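Local coordinates for protein 3'-5'-exonuclease (PDB 3E2V) that probably cuts double-stranded DNA as an endonuclease and degrades it from the 3' end as a magnesium-dependent TatD-type exonuclease, at residues S60-S65 and K139-L144. Numbering follows the deposited sequence.
Sequences SSIAES and KELYDL
Ile62 reaches over from the first turn of helix 62-75 and lies against Glu140, Leu141 and Leu144 of helix 132-149, two helices on the outside of the TatD-family TIM barrel. Every side-chain approach across the segments ends on Ile62, and none is a hydrogen bond; the helices come nearest at Ile62 and Leu141, whose CA atoms are 6.8 Å apart. Its two branches divide the work. CG1, anti to the carbonyl carbon (chi1 -64°), comes 4.0 Å from Leu141 CD1, while CG2, anti to the backbone N, is turned to the other two residues. Glu140, extended beyond CG, brings OE2 to 3.7 Å from Ile62 CG2, a van der Waals approach; its other oxygen, OE1, makes a salt bridge with Lys137. Leu144 CD2 meets the same methyl more loosely, at 4.4 Å. Both helices also meet strand 82-87, whose Ile87 is touched by Leu141, Leu144 and Ser65, so they pack on the barrel wall as well as on each other. The turn bearing Ile62 is fixed at its N-cap: Ser61 OG accepts from Glu64 N at 2.9 Å, with an N-H...O angle of 163°. Ser61 O is gripped twice, by Ser65 N at 2.8 Å and, from the opposite face of the carbonyl plane, by Ser65 OG at 2.7 Å.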
loop_
_atom_site.group_PDB
_atom_site.type_symbol
_atom_site.label_atom_id
_atom_site.label_comp_id
_atom_site.label_asym_id
_atom_site.label_seq_id
_atom_site.Cartn_x
_atom_site.Cartn_y
_atom_site.Cartn_z
ATOM N N SER A 60 8.508 1.771 0.975
ATOM C CA SER A 60 8.726 1.839 -0.489
ATOM C C SER A 60 10.183 1.721 -0.952
ATOM O O SER A 60 10.472 1.767 -2.151
ATOM C CB SER A 60 8.105 3.117 -1.058
ATOM O OG SER A 60 8.776 4.265 -0.541
ATOM N N SER A 61 11.101 1.618 0.003
ATOM C CA SER A 61 12.517 1.378 -0.286
ATOM C C SER A 61 13.135 0.729 0.941
ATOM O O SER A 61 12.462 0.562 1.974
ATOM C CB SER A 61 13.232 2.681 -0.636
ATOM O OG SER A 61 13.308 3.514 0.511
ATOM N N ILE A 62 14.402 0.335 0.856
ATOM C CA ILE A 62 15.042 -0.203 2.050
ATOM C C ILE A 62 15.036 0.879 3.140
ATOM O O ILE A 62 14.583 0.640 4.270
ATOM C CB ILE A 62 16.458 -0.788 1.782
ATOM C CG1 ILE A 62 16.347 -1.991 0.832
ATOM C CG2 ILE A 62 17.067 -1.232 3.097
ATOM C CD1 ILE A 62 17.698 -2.558 0.293
ATOM N N ALA A 63 15.481 2.084 2.796
ATOM C CA ALA A 63 15.518 3.171 3.781
ATOM C C ALA A 63 14.136 3.516 4.324
ATOM O O ALA A 63 13.956 3.692 5.543
ATOM C CB ALA A 63 16.183 4.405 3.202
ATOM N N GLU A 64 13.146 3.589 3.437
ATOM C CA GLU A 64 11.795 3.917 3.863
ATOM C C GLU A 64 11.165 2.804 4.686
ATOM O O GLU A 64 10.384 3.068 5.601
ATOM C CB GLU A 64 10.910 4.253 2.658
ATOM C CG GLU A 64 11.020 5.700 2.234
ATOM C CD GLU A 64 10.279 6.631 3.182
ATOM O OE1 GLU A 64 9.036 6.523 3.287
ATOM O OE2 GLU A 64 10.943 7.470 3.831
ATOM N N SER A 65 11.510 1.558 4.366
ATOM C CA SER A 65 11.023 0.434 5.150
ATOM C C SER A 65 11.609 0.506 6.551
ATOM O O SER A 65 10.907 0.261 7.534
ATOM C CB SER A 65 11.375 -0.898 4.487
ATOM O OG SER A 65 10.673 -1.047 3.263
ATOM N N LYS A 139 20.563 -9.263 -0.837
ATOM C CA LYS A 139 20.877 -9.921 0.435
ATOM C C LYS A 139 20.480 -9.063 1.645
ATOM O O LYS A 139 19.896 -9.556 2.605
ATOM C CB LYS A 139 22.376 -10.234 0.499
ATOM C CG LYS A 139 22.773 -10.908 1.783
ATOM C CD LYS A 139 24.199 -11.446 1.700
ATOM C CE LYS A 139 24.469 -12.412 2.843
ATOM N NZ LYS A 139 24.361 -11.711 4.145
ATOM N N GLU A 140 20.806 -7.776 1.586
ATOM C CA GLU A 140 20.481 -6.847 2.660
ATOM C C GLU A 140 18.963 -6.821 2.895
ATOM O O GLU A 140 18.500 -6.865 4.035
ATOM C CB GLU A 140 21.002 -5.454 2.321
ATOM C CG GLU A 140 20.649 -4.404 3.366
ATOM C CD GLU A 140 21.038 -2.996 2.958
ATOM O OE1 GLU A 140 21.803 -2.840 1.977
ATOM O OE2 GLU A 140 20.586 -2.040 3.635
ATOM N N LEU A 141 18.202 -6.788 1.803
ATOM C CA LEU A 141 16.747 -6.772 1.891
ATOM C C LEU A 141 16.165 -8.059 2.483
ATOM O O LEU A 141 15.322 -8.009 3.381
ATOM C CB LEU A 141 16.165 -6.491 0.501
ATOM C CG LEU A 141 14.643 -6.417 0.417
ATOM C CD1 LEU A 141 14.088 -5.293 1.290
ATOM C CD2 LEU A 141 14.247 -6.209 -1.030
ATOM N N TYR A 142 16.637 -9.212 1.996
ATOM C CA TYR A 142 16.253 -10.517 2.553
ATOM C C TYR A 142 16.560 -10.594 4.041
ATOM O O TYR A 142 15.711 -10.991 4.860
ATOM C CB TYR A 142 17.020 -11.612 1.801
ATOM C CG TYR A 142 16.700 -13.035 2.212
ATOM C CD1 TYR A 142 15.395 -13.527 2.137
ATOM C CD2 TYR A 142 17.700 -13.893 2.640
ATOM C CE1 TYR A 142 15.086 -14.835 2.487
ATOM C CE2 TYR A 142 17.403 -15.211 2.992
ATOM C CZ TYR A 142 16.093 -15.671 2.906
ATOM O OH TYR A 142 15.780 -16.971 3.250
ATOM N N ASP A 143 17.779 -10.190 4.387
ATOM C CA ASP A 143 18.197 -10.203 5.792
ATOM C C ASP A 143 17.290 -9.341 6.673
ATOM O O ASP A 143 16.896 -9.761 7.762
ATOM C CB ASP A 143 19.647 -9.751 5.926
ATOM C CG ASP A 143 20.650 -10.817 5.471
ATOM O OD1 ASP A 143 20.264 -11.991 5.222
ATOM O OD2 ASP A 143 21.839 -10.449 5.337
ATOM N N LEU A 144 16.932 -8.154 6.188
ATOM C CA LEU A 144 16.011 -7.277 6.905
ATOM C C LEU A 144 14.645 -7.921 7.129
ATOM O O LEU A 144 14.104 -7.909 8.237
ATOM C CB LEU A 144 15.840 -5.956 6.157
ATOM C CG LEU A 144 14.941 -4.919 6.835
ATOM C CD1 LEU A 144 15.529 -4.522 8.182
ATOM C CD2 LEU A 144 14.809 -3.696 5.928
#